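Local coordinates for nidogen-1 (Mus musculus, PDB 1GL4), which binds laminin, collagen IV and perlecan in basement membranes, and is represented by a fragment that joins an EGF-like module to the G2 beta-barrel, at residues 96-99 with 100-104; 103-106 with 107-110; 176-179 with 180-183. All blocks are in the same frame, centred on the assembly; numbering follows the deposited sequence.

Interaction 1 (96-99 with 100-104); sequences ETVG and YSLLP
Val-98 and Leu-102 meet in the loosely bonded helical passage that follows strand 86-92 of the G2 beta-barrel. The backbone angles of residues 100-104 keep to a helical course, but the bonding is irregular, with Leu-102 N divided between two carbonyls. Leu-102 N makes a weak hydrogen bond to Val-98 O, 3.1 Å away but bent to 124° at the hydrogen. It makes a second weak bond, longer but straighter at 149°, to Gly-99 O at 3.4 Å. The first is an i to i+4 link and the second an i to i+3 link; the next residue continues with an i to i+3 bond, Leu-103 N to Tyr-100 O at 3.2 Å.

Where a regular helix would join Glu-96 O directly to Tyr-100 N, a water stands between them. It donates to Glu-96 O and accepts from Tyr-100 N, each at 2.8 Å. The carbonyl oxygen of Glu-96 also lies at the edge of the Tyr-100 ring, near its plane.

The passage is the polypeptide's route from the barrel wall toward helix 107-115, and its apolar side is held against strands: Val-98 touches Val-62, and Leu-102 touches Ile-60 and Leu-267. Val-98 CG2 approaches Leu-102 CG to 3.8 Å, while Val-98 CG1 lies 3.9 Å from Leu-102 CD1. The two side chains meet at an oblique angle, with both valine branches engaged. Leu-102 CG sits beside its own backbone N (chi1 -62°), the side from which it reaches Val-98 O at 3.2 Å.

The polar groups find partners elsewhere in the chain. Glu-96 forms a salt bridge with Arg-265, and buried Ser-101 OG hydrogen-bonds Ile-177 N. The Tyr-100 ring packs edge-to-face with that of Tyr-260.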
ATOM      1  N   GLU A  96      -7.791  -9.665  18.343  1.00 19.27           N
ATOM      2  CA  GLU A  96      -6.856 -10.785  18.305  1.00 21.16           C
ATOM      3  C   GLU A  96      -7.544 -12.023  17.743  1.00 20.15           C
ATOM      4  O   GLU A  96      -6.893 -12.942  17.246  1.00 20.94           O
ATOM      5  CB  GLU A  96      -6.340 -11.111  19.710  1.00 26.17           C
ATOM      6  CG  GLU A  96      -6.543 -10.010  20.740  1.00 33.68           C
ATOM      7  CD  GLU A  96      -8.011  -9.755  21.042  1.00 36.01           C
ATOM      8  OE1 GLU A  96      -8.721 -10.723  21.394  1.00 39.08           O
ATOM      9  OE2 GLU A  96      -8.452  -8.589  20.929  1.00 36.40           O
ATOM     10  N   THR A  97      -8.867 -12.044  17.837  1.00 19.46           N
ATOM     11  CA  THR A  97      -9.660 -13.164  17.345  1.00 19.03           C
ATOM     12  C   THR A  97      -9.643 -13.285  15.822  1.00 18.65           C
ATOM     13  O   THR A  97     -10.046 -14.312  15.275  1.00 17.73           O
ATOM     14  CB  THR A  97     -11.127 -13.037  17.796  1.00 19.48           C
ATOM     15  OG1 THR A  97     -11.627 -11.745  17.432  1.00 19.51           O
ATOM     16  CG2 THR A  97     -11.240 -13.218  19.307  1.00 20.73           C
ATOM     17  N   VAL A  98      -9.175 -12.247  15.135  1.00 16.17           N
ATOM     18  CA  VAL A  98      -9.147 -12.284  13.677  1.00 15.34           C
ATOM     19  C   VAL A  98      -7.816 -11.787  13.111  1.00 15.97           C
ATOM     20  O   VAL A  98      -7.480 -12.067  11.960  1.00 16.04           O
ATOM     21  CB  VAL A  98     -10.310 -11.436  13.086  1.00 16.16           C
ATOM     22  CG1 VAL A  98      -9.976  -9.942  13.165  1.00 14.90           C
ATOM     23  CG2 VAL A  98     -10.592 -11.857  11.652  1.00 15.70           C
ATOM     24  N   GLY A  99      -7.061 -11.066  13.936  1.00 15.28           N
ATOM     25  CA  GLY A  99      -5.780 -10.518  13.522  1.00 14.16           C
ATOM     26  C   GLY A  99      -4.807 -11.460  12.835  1.00 14.37           C
ATOM     27  O   GLY A  99      -4.278 -11.141  11.770  1.00 13.35           O
ATOM     28  N   TYR A 100      -4.550 -12.617  13.434  1.00 12.94           N
ATOM     29  CA  TYR A 100      -3.619 -13.554  12.827  1.00 12.53           C
ATOM     30  C   TYR A 100      -4.176 -14.189  11.554  1.00 12.54           C
ATOM     31  O   TYR A 100      -3.434 -14.429  10.606  1.00 10.13           O
ATOM     32  CB  TYR A 100      -3.219 -14.635  13.837  1.00 13.47           C
ATOM     33  CG  TYR A 100      -2.543 -14.081  15.076  1.00 15.01           C
ATOM     34  CD1 TYR A 100      -3.272 -13.815  16.235  1.00 16.02           C
ATOM     35  CD2 TYR A 100      -1.175 -13.797  15.076  1.00 14.25           C
ATOM     36  CE1 TYR A 100      -2.657 -13.281  17.364  1.00 17.02           C
ATOM     37  CE2 TYR A 100      -0.551 -13.261  16.198  1.00 17.10           C
ATOM     38  CZ  TYR A 100      -1.298 -13.008  17.340  1.00 18.72           C
ATOM     39  OH  TYR A 100      -0.685 -12.490  18.454  1.00 18.03           O
ATOM     40  N   SER A 101      -5.482 -14.437  11.518  1.00 11.42           N
ATOM     41  CA  SER A 101      -6.088 -15.049  10.338  1.00 11.35           C
ATOM     42  C   SER A 101      -6.188 -14.130   9.119  1.00 12.03           C
ATOM     43  O   SER A 101      -6.469 -14.598   8.020  1.00 10.83           O
ATOM     44  CB  SER A 101      -7.472 -15.611  10.682  1.00 12.77           C
ATOM     45  OG  SER A 101      -7.345 -16.716  11.566  1.00 14.85           O
ATOM     46  N   LEU A 102      -5.964 -12.831   9.309  1.00 12.15           N
ATOM     47  CA  LEU A 102      -6.012 -11.882   8.195  1.00 12.77           C
ATOM     48  C   LEU A 102      -4.611 -11.636   7.617  1.00 12.87           C
ATOM     49  O   LEU A 102      -4.455 -10.953   6.599  1.00 12.33           O
ATOM     50  CB  LEU A 102      -6.604 -10.544   8.654  1.00 13.22           C
ATOM     51  CG  LEU A 102      -8.044 -10.542   9.184  1.00 13.41           C
ATOM     52  CD1 LEU A 102      -8.394  -9.153   9.688  1.00 11.07           C
ATOM     53  CD2 LEU A 102      -9.002 -10.975   8.089  1.00 13.48           C
ATOM     54  N   LEU A 103      -3.595 -12.206   8.261  1.00 11.56           N
ATOM     55  CA  LEU A 103      -2.209 -12.021   7.823  1.00 12.38           C
ATOM     56  C   LEU A 103      -1.910 -12.298   6.351  1.00 12.01           C
ATOM     57  O   LEU A 103      -1.116 -11.589   5.734  1.00 11.78           O
ATOM     58  CB  LEU A 103      -1.260 -12.849   8.700  1.00 11.11           C
ATOM     59  CG  LEU A 103      -0.955 -12.253  10.082  1.00 13.46           C
ATOM     60  CD1 LEU A 103      -0.121 -13.224  10.903  1.00  9.61           C
ATOM     61  CD2 LEU A 103      -0.218 -10.925   9.911  1.00 13.53           C
ATOM     62  N   PRO A 104      -2.529 -13.333   5.762  1.00 12.58           N
ATOM     63  CA  PRO A 104      -2.247 -13.614   4.349  1.00 12.49           C
ATOM     64  C   PRO A 104      -2.859 -12.604   3.374  1.00 13.11           C
ATOM     65  O   PRO A 104      -2.477 -12.559   2.207  1.00 12.30           O
ATOM     66  CB  PRO A 104      -2.850 -15.008   4.139  1.00 13.05           C
ATOM     67  CG  PRO A 104      -2.897 -15.598   5.525  1.00 14.57           C
ATOM     68  CD  PRO A 104      -3.314 -14.421   6.365  1.00 12.57           C
TER
HETATM   69  O   HOH W   1      -6.554 -14.135  14.755  1.00 28.66           O

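Interaction 2 (103-106 with 107-110); sequences LPLA and PIGG
Leu-105 O accepts a hydrogen bond from Ile-108 N at 3.0 Å where the backbone turns into helix 107-115, and Leu-105 itself is the centre of an inverse gamma turn, spanned by a weak bond from Ala-106 N to Pro-104 O. The bond from Ile-108 N is nearly straight, 166° at the hydrogen, although the donor stands above the carbonyl plane.

The next carbonyl is gripped twice. Ala-106 O receives Gly-110 N at 2.8 Å, in the carbonyl plane and on a lone pair, and Gly-109 N at 2.9 Å from well above that plane. The i+4 and i+3 donors therefore share one oxygen through different approaches, and both bonds belong to the first turn of helix 107-115. Pro-107 fits here because the first turn of a helix does not need its amide hydrogen.

Among the side chains, Ile-108 packs against the carbonyl that its nitrogen binds. CG1 stands beside that donating nitrogen (chi1 -77°), which brings both Ile-108 CB and CG1 to 3.4 Å from Leu-105 O, and the extended CD1 reaches Leu-105 CB at 3.9 Å.

Surrounding strands enclose the segments: Tyr-269 touches both Leu-105 and Ile-108, Trp-227 touches Leu-105 and Pro-107, and Val-258 meets Ala-106. Arg-136 hydrogen-bonds Pro-107 O. A buried helix start ringed by strand side chains fits the central helix of a GFP-like beta-barrel, the clan to which the G2 domain belongs.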
ATOM      1  N   LEU A 103      -3.595 -12.206   8.261  1.00 11.56           N
ATOM      2  CA  LEU A 103      -2.209 -12.021   7.823  1.00 12.38           C
ATOM      3  C   LEU A 103      -1.910 -12.298   6.351  1.00 12.01           C
ATOM      4  O   LEU A 103      -1.116 -11.589   5.734  1.00 11.78           O
ATOM      5  CB  LEU A 103      -1.260 -12.849   8.700  1.00 11.11           C
ATOM      6  CG  LEU A 103      -0.955 -12.253  10.082  1.00 13.46           C
ATOM      7  CD1 LEU A 103      -0.121 -13.224  10.903  1.00  9.61           C
ATOM      8  CD2 LEU A 103      -0.218 -10.925   9.911  1.00 13.53           C
ATOM      9  N   PRO A 104      -2.529 -13.333   5.762  1.00 12.58           N
ATOM     10  CA  PRO A 104      -2.247 -13.614   4.349  1.00 12.49           C
ATOM     11  C   PRO A 104      -2.859 -12.604   3.374  1.00 13.11           C
ATOM     12  O   PRO A 104      -2.477 -12.559   2.207  1.00 12.30           O
ATOM     13  CB  PRO A 104      -2.850 -15.008   4.139  1.00 13.05           C
ATOM     14  CG  PRO A 104      -2.897 -15.598   5.525  1.00 14.57           C
ATOM     15  CD  PRO A 104      -3.314 -14.421   6.365  1.00 12.57           C
ATOM     16  N   LEU A 105      -3.792 -11.792   3.860  1.00 12.30           N
ATOM     17  CA  LEU A 105      -4.501 -10.835   3.007  1.00 13.68           C
ATOM     18  C   LEU A 105      -3.819  -9.500   2.708  1.00 11.91           C
ATOM     19  O   LEU A 105      -4.454  -8.444   2.766  1.00 13.40           O
ATOM     20  CB  LEU A 105      -5.889 -10.574   3.596  1.00 15.83           C
ATOM     21  CG  LEU A 105      -6.669 -11.843   3.967  1.00 17.68           C
ATOM     22  CD1 LEU A 105      -7.990 -11.467   4.622  1.00 19.36           C
ATOM     23  CD2 LEU A 105      -6.904 -12.680   2.724  1.00 19.67           C
ATOM     24  N   ALA A 106      -2.541  -9.552   2.354  1.00 11.54           N
ATOM     25  CA  ALA A 106      -1.787  -8.351   2.026  1.00 11.98           C
ATOM     26  C   ALA A 106      -2.464  -7.491   0.947  1.00 13.09           C
ATOM     27  O   ALA A 106      -2.312  -6.270   0.946  1.00 12.48           O
ATOM     28  CB  ALA A 106      -0.381  -8.730   1.583  1.00 14.01           C
ATOM     29  N   PRO A 107      -3.196  -8.117   0.001  1.00 12.35           N
ATOM     30  CA  PRO A 107      -3.868  -7.343  -1.051  1.00 11.73           C
ATOM     31  C   PRO A 107      -4.855  -6.292  -0.534  1.00 13.19           C
ATOM     32  O   PRO A 107      -5.321  -5.443  -1.298  1.00 11.07           O
ATOM     33  CB  PRO A 107      -4.548  -8.422  -1.889  1.00 12.59           C
ATOM     34  CG  PRO A 107      -3.571  -9.551  -1.805  1.00 12.56           C
ATOM     35  CD  PRO A 107      -3.226  -9.557  -0.325  1.00 11.35           C
ATOM     36  N   ILE A 108      -5.189  -6.353   0.754  1.00 12.01           N
ATOM     37  CA  ILE A 108      -6.082  -5.355   1.331  1.00 12.43           C
ATOM     38  C   ILE A 108      -5.353  -4.017   1.202  1.00 14.05           C
ATOM     39  O   ILE A 108      -5.952  -3.000   0.858  1.00 14.76           O
ATOM     40  CB  ILE A 108      -6.384  -5.648   2.824  1.00 12.80           C
ATOM     41  CG1 ILE A 108      -7.400  -6.787   2.936  1.00 10.39           C
ATOM     42  CG2 ILE A 108      -6.922  -4.398   3.512  1.00 14.68           C
ATOM     43  CD1 ILE A 108      -7.678  -7.214   4.375  1.00 14.16           C
ATOM     44  N   GLY A 109      -4.051  -4.036   1.468  1.00 12.02           N
ATOM     45  CA  GLY A 109      -3.249  -2.833   1.351  1.00 14.09           C
ATOM     46  C   GLY A 109      -2.580  -2.788  -0.013  1.00 14.61           C
ATOM     47  O   GLY A 109      -2.221  -1.720  -0.508  1.00 14.50           O
ATOM     48  N   GLY A 110      -2.428  -3.959  -0.624  1.00 12.88           N
ATOM     49  CA  GLY A 110      -1.801  -4.054  -1.931  1.00 13.55           C
ATOM     50  C   GLY A 110      -2.401  -3.209  -3.051  1.00 13.21           C
ATOM     51  O   GLY A 110      -1.701  -2.873  -4.009  1.00 11.99           O
TER

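Interaction 3 (176-179 with 180-183); sequences QIPY and GASV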
ATOM      1  N   GLN A 176      -8.564 -20.563   9.774  1.00 16.31           N
ATOM      2  CA  GLN A 176      -7.975 -20.127  11.036  1.00 16.83           C
ATOM      3  C   GLN A 176      -6.460 -20.281  11.065  1.00 16.24           C
ATOM      4  O   GLN A 176      -5.920 -21.319  10.677  1.00 17.21           O
ATOM      5  CB  GLN A 176      -8.563 -20.918  12.197  1.00 19.33           C
ATOM      6  CG  GLN A 176      -8.022 -20.507  13.554  1.00 23.79           C
ATOM      7  CD  GLN A 176      -8.565 -21.374  14.665  1.00 27.28           C
ATOM      8  OE1 GLN A 176      -8.249 -22.564  14.754  1.00 30.35           O
ATOM      9  NE2 GLN A 176      -9.400 -20.790  15.513  1.00 28.27           N
ATOM     10  N   ILE A 177      -5.785 -19.233  11.523  1.00 14.66           N
ATOM     11  CA  ILE A 177      -4.337 -19.242  11.665  1.00 14.90           C
ATOM     12  C   ILE A 177      -4.079 -19.227  13.171  1.00 15.06           C
ATOM     13  O   ILE A 177      -4.683 -18.439  13.900  1.00 14.01           O
ATOM     14  CB  ILE A 177      -3.703 -18.010  10.976  1.00 13.78           C
ATOM     15  CG1 ILE A 177      -3.694 -18.239   9.465  1.00 12.02           C
ATOM     16  CG2 ILE A 177      -2.290 -17.774  11.490  1.00 13.87           C
ATOM     17  CD1 ILE A 177      -2.974 -17.200   8.685  1.00 14.80           C
ATOM     18  N   PRO A 178      -3.201 -20.118  13.660  1.00 15.73           N
ATOM     19  CA  PRO A 178      -2.874 -20.207  15.090  1.00 16.49           C
ATOM     20  C   PRO A 178      -2.436 -18.884  15.714  1.00 16.07           C
ATOM     21  O   PRO A 178      -1.719 -18.108  15.096  1.00 14.79           O
ATOM     22  CB  PRO A 178      -1.746 -21.240  15.127  1.00 16.82           C
ATOM     23  CG  PRO A 178      -2.064 -22.131  13.953  1.00 17.16           C
ATOM     24  CD  PRO A 178      -2.443 -21.119  12.888  1.00 17.17           C
ATOM     25  N   TYR A 179      -2.873 -18.638  16.944  1.00 16.49           N
ATOM     26  CA  TYR A 179      -2.492 -17.425  17.659  1.00 18.57           C
ATOM     27  C   TYR A 179      -0.967 -17.383  17.780  1.00 16.35           C
ATOM     28  O   TYR A 179      -0.338 -18.373  18.168  1.00 16.26           O
ATOM     29  CB  TYR A 179      -3.109 -17.419  19.068  1.00 21.84           C
ATOM     30  CG  TYR A 179      -4.520 -16.868  19.166  1.00 26.58           C
ATOM     31  CD1 TYR A 179      -5.401 -16.929  18.084  1.00 28.70           C
ATOM     32  CD2 TYR A 179      -4.985 -16.313  20.361  1.00 28.39           C
ATOM     33  CE1 TYR A 179      -6.713 -16.451  18.190  1.00 27.94           C
ATOM     34  CE2 TYR A 179      -6.291 -15.836  20.478  1.00 29.42           C
ATOM     35  CZ  TYR A 179      -7.149 -15.908  19.389  1.00 28.78           C
ATOM     36  OH  TYR A 179      -8.438 -15.441  19.507  1.00 26.17           O
ATOM     37  N   GLY A 180      -0.376 -16.244  17.433  1.00 14.38           N
ATOM     38  CA  GLY A 180       1.065 -16.101  17.540  1.00 14.65           C
ATOM     39  C   GLY A 180       1.876 -16.577  16.350  1.00 15.74           C
ATOM     40  O   GLY A 180       3.100 -16.460  16.349  1.00 15.87           O
ATOM     41  N   ALA A 181       1.207 -17.116  15.338  1.00 14.60           N
ATOM     42  CA  ALA A 181       1.897 -17.589  14.147  1.00 14.54           C
ATOM     43  C   ALA A 181       2.240 -16.400  13.249  1.00 15.48           C
ATOM     44  O   ALA A 181       1.716 -15.297  13.438  1.00 15.96           O
ATOM     45  CB  ALA A 181       1.012 -18.585  13.395  1.00 15.53           C
ATOM     46  N   SER A 182       3.129 -16.620  12.285  1.00 13.98           N
ATOM     47  CA  SER A 182       3.525 -15.573  11.348  1.00 14.34           C
ATOM     48  C   SER A 182       3.309 -16.085   9.922  1.00 13.92           C
ATOM     49  O   SER A 182       3.123 -17.285   9.718  1.00 13.28           O
ATOM     50  CB  SER A 182       4.993 -15.189  11.567  1.00 15.86           C
ATOM     51  OG  SER A 182       5.835 -16.328  11.503  1.00 19.32           O
ATOM     52  N   VAL A 183       3.335 -15.181   8.944  1.00 12.71           N
ATOM     53  CA  VAL A 183       3.112 -15.543   7.542  1.00 13.46           C
ATOM     54  C   VAL A 183       4.149 -14.933   6.590  1.00 13.29           C
ATOM     55  O   VAL A 183       4.596 -13.802   6.785  1.00 12.98           O
ATOM     56  CB  VAL A 183       1.689 -15.090   7.095  1.00 12.52           C
ATOM     57  CG1 VAL A 183       1.540 -15.209   5.595  1.00 13.98           C
ATOM     58  CG2 VAL A 183       0.632 -15.931   7.797  1.00 14.51           C
TER
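Pro-178 and Ala-181 are the ends of a type II beta turn that leads into strand 182-195 of the G2 barrel, with Tyr-179 and Gly-180 at its corners. The defining bond runs from Ala-181 N to Pro-178 O, 3.1 Å long and 157° at the hydrogen. Gly-180 occupies the third position with a positive phi of 86°, where a CB would run into Tyr-179 O; the absence of a side chain lets the peptide turn over there.

The two sides of the turn differ sharply. On the outer side, Tyr-179 and Gly-180 are exposed, though not bare: Thr-97 touches Tyr-179, and the ring of Tyr-100 packs beside Gly-180. The side chain of Tyr-179 sets off away from the following residues, and apart from its CB, 3.4 Å from Gly-180 N, it has little to do with them. Pro-178 is intermediate: it is partly exposed, and its CB keeps a looser 4.2 Å from Ala-181 CB while the ring also touches Glu-211.

The packed side is apolar. Ala-181 aims its CB at the preceding residues, reaching 3.3 Å from Pro-178 O and 3.9 Å from Ile-177 CG2. Ile-177 thus sends one branch to the alanine and its longer one to the strand. That longer branch is extended, and it meets buried Val-183 at about a right angle. The strand begins at Ser-182, whose backbone bonds with Met-210. Leu-103, from the loop between helix 96-99 and helix 107-115, packs on Val-183. The closest approach between isoleucine and valine is Ile-177 CD1 to Val-183 CG2, 3.9 Å.

All three contacts are local. Interactions 1 and 2 are buried, whereas interaction 3 is partly buried with exposed corners. Measured from contact centre to chain centre, interaction 2 lies about 8 Å away, interaction 1 about 18 Å and interaction 3 about 23 Å. Interactions 1 and 2 share Leu-103 and Pro-104 and join helix 96-99 to helix 107-115. Interaction 3 belongs to a later loop, yet touches both: Pro-104 CG lies 3.5 Å from Ile-177 CD1, and Tyr-100 CE2 packs on Gly-180 N. The chemistry differs too: strong bonds from Ile-108 N and Gly-110 N in interaction 2, weak ones and a bridging water in interaction 1, a single turn bond in interaction 3.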